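PDB 3LM3: uncharacterized protein from Parabacteroides distasonis, which is of unknown function but is probably a glycoside hydrolase or carbohydrate deacetylase. Local coordinates for residues H292-K296 / D297-D301; V427-D430 / K431-K434. One frame throughout, in Å; residues are numbered along the deposited sequence. Where two conformers were deposited one is given.

Contact 1 (H292-K296 / D297-D301); sequences HEFGK and DLICD
Gly295 O takes the amide of Ile299 and Lys296 O that of Cys300, the first two i to i+4 bonds of a helix that starts directly after the previous one ends. Gly295 is both the exit of helix 290-294, with a positive phi of 112°, and the N-cap of the next; at these angles a CB would be pressed against Phe294 O, which explains the glycine. The Ile299 N to Gly295 O bond is 3.1 Å long and nearly straight, 165° at the hydrogen; that from Cys300 N to Lys296 O measures 2.9 Å.

Apolar contacts span the kink. Phe294 uses its CB more than its ring: Ile299 CG1 lies 3.8 Å from Phe294 CB, and Ile299 CD1 reaches the ring at Phe294 CD2 at an oblique angle. Ile299 CG1 stands beside its own backbone N (chi1 -63°), which turns it back toward the preceding turn, 3.4 Å from Gly295 O. Leu298 CD2 lies 4.4 Å from Phe294 CB. One face of the Phe294 ring is covered by Glu293 CG, 3.7 Å above the ring plane, over its centre.

On another side of the new helix, Cys300 SG rests near Lys296 CG at 4.1 Å, while the lysine chain runs outward and its NZ pairs with Glu54.

Helix 53-64 packs against this first turn, Ala58 meeting Lys296 and Cys300, and Leu59 meeting Ile299. Phe294 leans on helix 247-253 and Leu298 on Leu255 of helix 255-277, so the junction of helices 290-294 and 296-313 is wedged among three others.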
loop_
_atom_site.group_PDB
_atom_site.type_symbol
_atom_site.label_atom_id
_atom_site.label_comp_id
_atom_site.label_asym_id
_atom_site.label_seq_id
_atom_site.Cartn_x
_atom_site.Cartn_y
_atom_site.Cartn_z
ATOM N N HIS A 292 12.321 0.260 -18.845
ATOM C CA HIS A 292 12.065 0.213 -20.296
ATOM C C HIS A 292 11.076 1.297 -20.734
ATOM O O HIS A 292 11.263 1.953 -21.788
ATOM C CB HIS A 292 11.505 -1.144 -20.701
ATOM C CG HIS A 292 11.486 -1.369 -22.174
ATOM N ND1 HIS A 292 12.606 -1.777 -22.856
ATOM C CD2 HIS A 292 10.495 -1.264 -23.096
ATOM C CE1 HIS A 292 12.313 -1.904 -24.138
ATOM N NE2 HIS A 292 11.039 -1.605 -24.305
ATOM N N GLU A 293 10.013 1.505 -19.965
ATOM C CA GLU A 293 8.964 2.443 -20.387
ATOM C C GLU A 293 9.460 3.892 -20.414
ATOM O O GLU A 293 9.102 4.673 -21.313
ATOM C CB GLU A 293 7.735 2.325 -19.497
ATOM C CG GLU A 293 6.543 3.072 -20.072
ATOM C CD GLU A 293 5.211 2.736 -19.449
ATOM O OE1 GLU A 293 5.125 1.942 -18.486
ATOM O OE2 GLU A 293 4.200 3.337 -19.938
ATOM N N PHE A 294 10.287 4.252 -19.442
ATOM C CA PHE A 294 10.671 5.654 -19.209
ATOM C C PHE A 294 12.140 5.969 -19.347
ATOM O O PHE A 294 12.507 7.137 -19.409
ATOM C CB PHE A 294 10.189 6.083 -17.826
ATOM C CG PHE A 294 8.712 5.929 -17.640
ATOM C CD1 PHE A 294 7.813 6.646 -18.436
ATOM C CD2 PHE A 294 8.186 5.028 -16.748
ATOM C CE1 PHE A 294 6.436 6.488 -18.276
ATOM C CE2 PHE A 294 6.801 4.883 -16.597
ATOM C CZ PHE A 294 5.938 5.604 -17.388
ATOM N N GLY A 295 12.980 4.959 -19.408
ATOM C CA GLY A 295 14.408 5.105 -19.598
ATOM C C GLY A 295 15.176 4.694 -18.359
ATOM O O GLY A 295 14.779 5.043 -17.227
ATOM N N LYS A 296 16.285 3.998 -18.554
ATOM C CA LYS A 296 17.046 3.466 -17.453
ATOM C C LYS A 296 17.646 4.573 -16.589
ATOM O O LYS A 296 17.562 4.510 -15.360
ATOM C CB LYS A 296 18.132 2.511 -17.957
ATOM C CG LYS A 296 18.994 1.923 -16.894
ATOM C CD LYS A 296 19.975 0.893 -17.516
ATOM C CE LYS A 296 21.413 1.212 -17.190
ATOM N NZ LYS A 296 22.334 0.256 -17.897
ATOM N N ASP A 297 18.217 5.610 -17.208
ATOM C CA ASP A 297 18.862 6.628 -16.401
ATOM C C ASP A 297 17.874 7.432 -15.591
ATOM O O ASP A 297 18.124 7.708 -14.412
ATOM C CB ASP A 297 19.724 7.552 -17.247
ATOM C CG ASP A 297 20.943 6.863 -17.828
ATOM O OD1 ASP A 297 21.378 5.785 -17.356
ATOM O OD2 ASP A 297 21.498 7.461 -18.776
ATOM N N LEU A 298 16.761 7.825 -16.195
ATOM C CA LEU A 298 15.723 8.556 -15.474
ATOM C C LEU A 298 15.228 7.771 -14.256
ATOM O O LEU A 298 15.160 8.324 -13.159
ATOM C CB LEU A 298 14.576 8.918 -16.405
ATOM C CG LEU A 298 13.445 9.714 -15.749
ATOM C CD1 LEU A 298 13.877 11.139 -15.376
ATOM C CD2 LEU A 298 12.209 9.776 -16.640
ATOM N N ILE A 299 14.864 6.502 -14.439
ATOM C CA ILE A 299 14.257 5.728 -13.366
ATOM C C ILE A 299 15.298 5.366 -12.308
ATOM O O ILE A 299 15.014 5.457 -11.121
ATOM C CB ILE A 299 13.480 4.511 -13.938
ATOM C CG1 ILE A 299 12.331 5.017 -14.820
ATOM C CG2 ILE A 299 12.946 3.580 -12.842
ATOM C CD1 ILE A 299 11.311 5.853 -14.073
ATOM N N CYS A 300 16.495 5.000 -12.732
ATOM C CA CYS A 300 17.556 4.762 -11.753
ATOM C C CYS A 300 17.965 6.028 -11.006
ATOM O O CYS A 300 18.216 5.966 -9.786
ATOM C CB CYS A 300 18.732 4.051 -12.395
ATOM S SG CYS A 300 18.391 2.340 -12.878
ATOM N N ASP A 301 18.027 7.177 -11.688
ATOM C CA ASP A 301 18.286 8.434 -10.984
ATOM C C ASP A 301 17.180 8.740 -9.970
ATOM O O ASP A 301 17.454 9.200 -8.875
ATOM C CB ASP A 301 18.411 9.622 -11.956
ATOM C CG ASP A 301 19.733 9.651 -12.702
ATOM O OD1 ASP A 301 20.673 8.889 -12.368
ATOM O OD2 ASP A 301 19.801 10.451 -13.663
#

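Contact 2 (V427-D430 / K431-K434)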
loop_
_atom_site.group_PDB
_atom_site.type_symbol
_atom_site.label_atom_id
_atom_site.label_comp_id
_atom_site.label_asym_id
_atom_site.label_seq_id
_atom_site.Cartn_x
_atom_site.Cartn_y
_atom_site.Cartn_z
ATOM N N VAL A 427 -19.398 18.056 6.531
ATOM C CA VAL A 427 -20.227 18.674 7.579
ATOM C C VAL A 427 -19.425 18.854 8.844
ATOM O O VAL A 427 -18.508 18.085 9.121
ATOM C CB VAL A 427 -21.454 17.831 7.925
ATOM C CG1 VAL A 427 -22.378 17.712 6.713
ATOM C CG2 VAL A 427 -21.054 16.462 8.454
ATOM N N LEU A 428 -19.818 19.827 9.665
ATOM C CA LEU A 428 -19.239 19.972 10.988
ATOM C C LEU A 428 -19.510 18.725 11.816
ATOM O O LEU A 428 -20.542 18.037 11.688
ATOM C CB LEU A 428 -19.826 21.182 11.723
ATOM C CG LEU A 428 -19.622 22.553 11.092
ATOM C CD1 LEU A 428 -20.371 23.586 11.933
ATOM C CD2 LEU A 428 -18.161 22.933 10.995
ATOM N N ILE A 429 -18.582 18.440 12.704
ATOM C CA ILE A 429 -18.668 17.260 13.525
ATOM C C ILE A 429 -19.949 17.258 14.385
ATOM O O ILE A 429 -20.542 16.209 14.664
ATOM C CB ILE A 429 -17.355 17.115 14.350
ATOM C CG1 ILE A 429 -17.071 15.648 14.686
ATOM C CG2 ILE A 429 -17.343 18.022 15.535
ATOM C CD1 ILE A 429 -15.662 15.438 15.226
ATOM N N ASP A 430 -20.408 18.444 14.780
ATOM C CA ASP A 430 -21.633 18.549 15.589
ATOM C C ASP A 430 -22.917 18.352 14.779
ATOM O O ASP A 430 -23.992 18.376 15.335
ATOM C CB ASP A 430 -21.682 19.844 16.433
ATOM C CG ASP A 430 -21.849 21.105 15.611
ATOM O OD1 ASP A 430 -21.968 21.049 14.373
ATOM O OD2 ASP A 430 -21.851 22.197 16.229
ATOM N N LYS A 431 -22.784 18.116 13.467
ATOM C CA LYS A 431 -23.895 17.738 12.610
ATOM C C LYS A 431 -24.056 16.219 12.460
ATOM O O LYS A 431 -25.058 15.757 11.921
ATOM C CB LYS A 431 -23.697 18.323 11.205
ATOM C CG LYS A 431 -23.593 19.791 11.135
ATOM C CD LYS A 431 -24.864 20.445 11.574
ATOM C CE LYS A 431 -24.930 21.877 11.127
ATOM N NZ LYS A 431 -23.801 22.649 11.686
ATOM N N LEU A 432 -23.077 15.443 12.921
ATOM C CA LEU A 432 -23.217 13.996 12.916
ATOM C C LEU A 432 -24.305 13.552 13.887
ATOM O O LEU A 432 -24.598 14.225 14.864
ATOM C CB LEU A 432 -21.900 13.303 13.269
ATOM C CG LEU A 432 -20.725 13.624 12.346
ATOM C CD1 LEU A 432 -19.517 12.836 12.818
ATOM C CD2 LEU A 432 -21.026 13.321 10.855
ATOM N N GLU A 433 -24.888 12.401 13.603
ATOM C CA GLU A 433 -25.870 11.800 14.505
ATOM C C GLU A 433 -25.266 11.534 15.886
ATOM O O GLU A 433 -24.073 11.275 16.020
ATOM C CB GLU A 433 -26.404 10.493 13.919
ATOM C CG GLU A 433 -27.038 10.635 12.531
ATOM C CD GLU A 433 -27.361 9.292 11.897
ATOM O OE1 GLU A 433 -27.972 8.446 12.587
ATOM O OE2 GLU A 433 -26.995 9.078 10.712
ATOM N N LYS A 434 -26.099 11.557 16.923
ATOM C CA LYS A 434 -25.605 11.491 18.309
ATOM C C LYS A 434 -24.712 10.261 18.556
ATOM O O LYS A 434 -23.701 10.337 19.277
ATOM C CB LYS A 434 -26.797 11.491 19.288
ATOM C CG LYS A 434 -26.439 11.424 20.785
ATOM C CD LYS A 434 -25.404 12.472 21.200
ATOM C CE LYS A 434 -25.270 12.552 22.725
ATOM N NZ LYS A 434 -25.263 11.256 23.459
#
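Val427 meets the next turn twice, its CB 4.0 Å from Lys431 CB and its CG2 4.0 Å from Leu432 CD2. Leu428 then gives its carbonyl to the turn: Lys431 N bonds to Leu428 O at 2.9 Å, the donor standing well above the carbonyl plane. The Leu428 side chain runs alongside that of Lys431, with Leu428 CD1 3.6 Å from Lys431 NZ. Ile429 O accepts Leu432 N at 3.2 Å, again from above the plane; these successive i to i+3 bonds make a short 3-10 turn. Ile429 CG1 also approaches Leu432 CD1 at 4.2 Å. Asp430 holds its carboxylate beside Lys431, whose chain bends at chi2 (-64°) and chi4 to bring NZ within 3.6 Å of Asp430 OD1, a long salt bridge, and a doubtful one because Asp430 was modelled in two conformers. An alanine in place of Leu432 would remove CG and both methyls and is likely to leave Val427 CG2 and Ile429 CG1 without their apolar partner across the turn. Val427 is backbone hydrogen-bonded to Val384 of strand 383-389, an edge strand of the antiparallel sheet within this chain, and Leu432 and Val427 both touch Ile415; Glu433 occupies the N-cap position of helix 434-443.

Contacts 1 and 2 lie on opposite sides of the chain's centre, their own centres 49 Å apart and their nearest atoms about 37 Å apart, so neither touches the other. Contact 1 belongs to the DUF3863 region, in helices that follow strand 280-287 of the five-stranded parallel sheet and precede its strand 318-320; residues 427-434 belong to the DUF3864 region, beside the four-stranded antiparallel sheet. Both sit just before or at the start of a helix, but one joins two helices through a glycine and the other is a 3-10 turn leading out of a loop. A bound PEG lies about 8 Å from the side chain of Leu428 in contact 2.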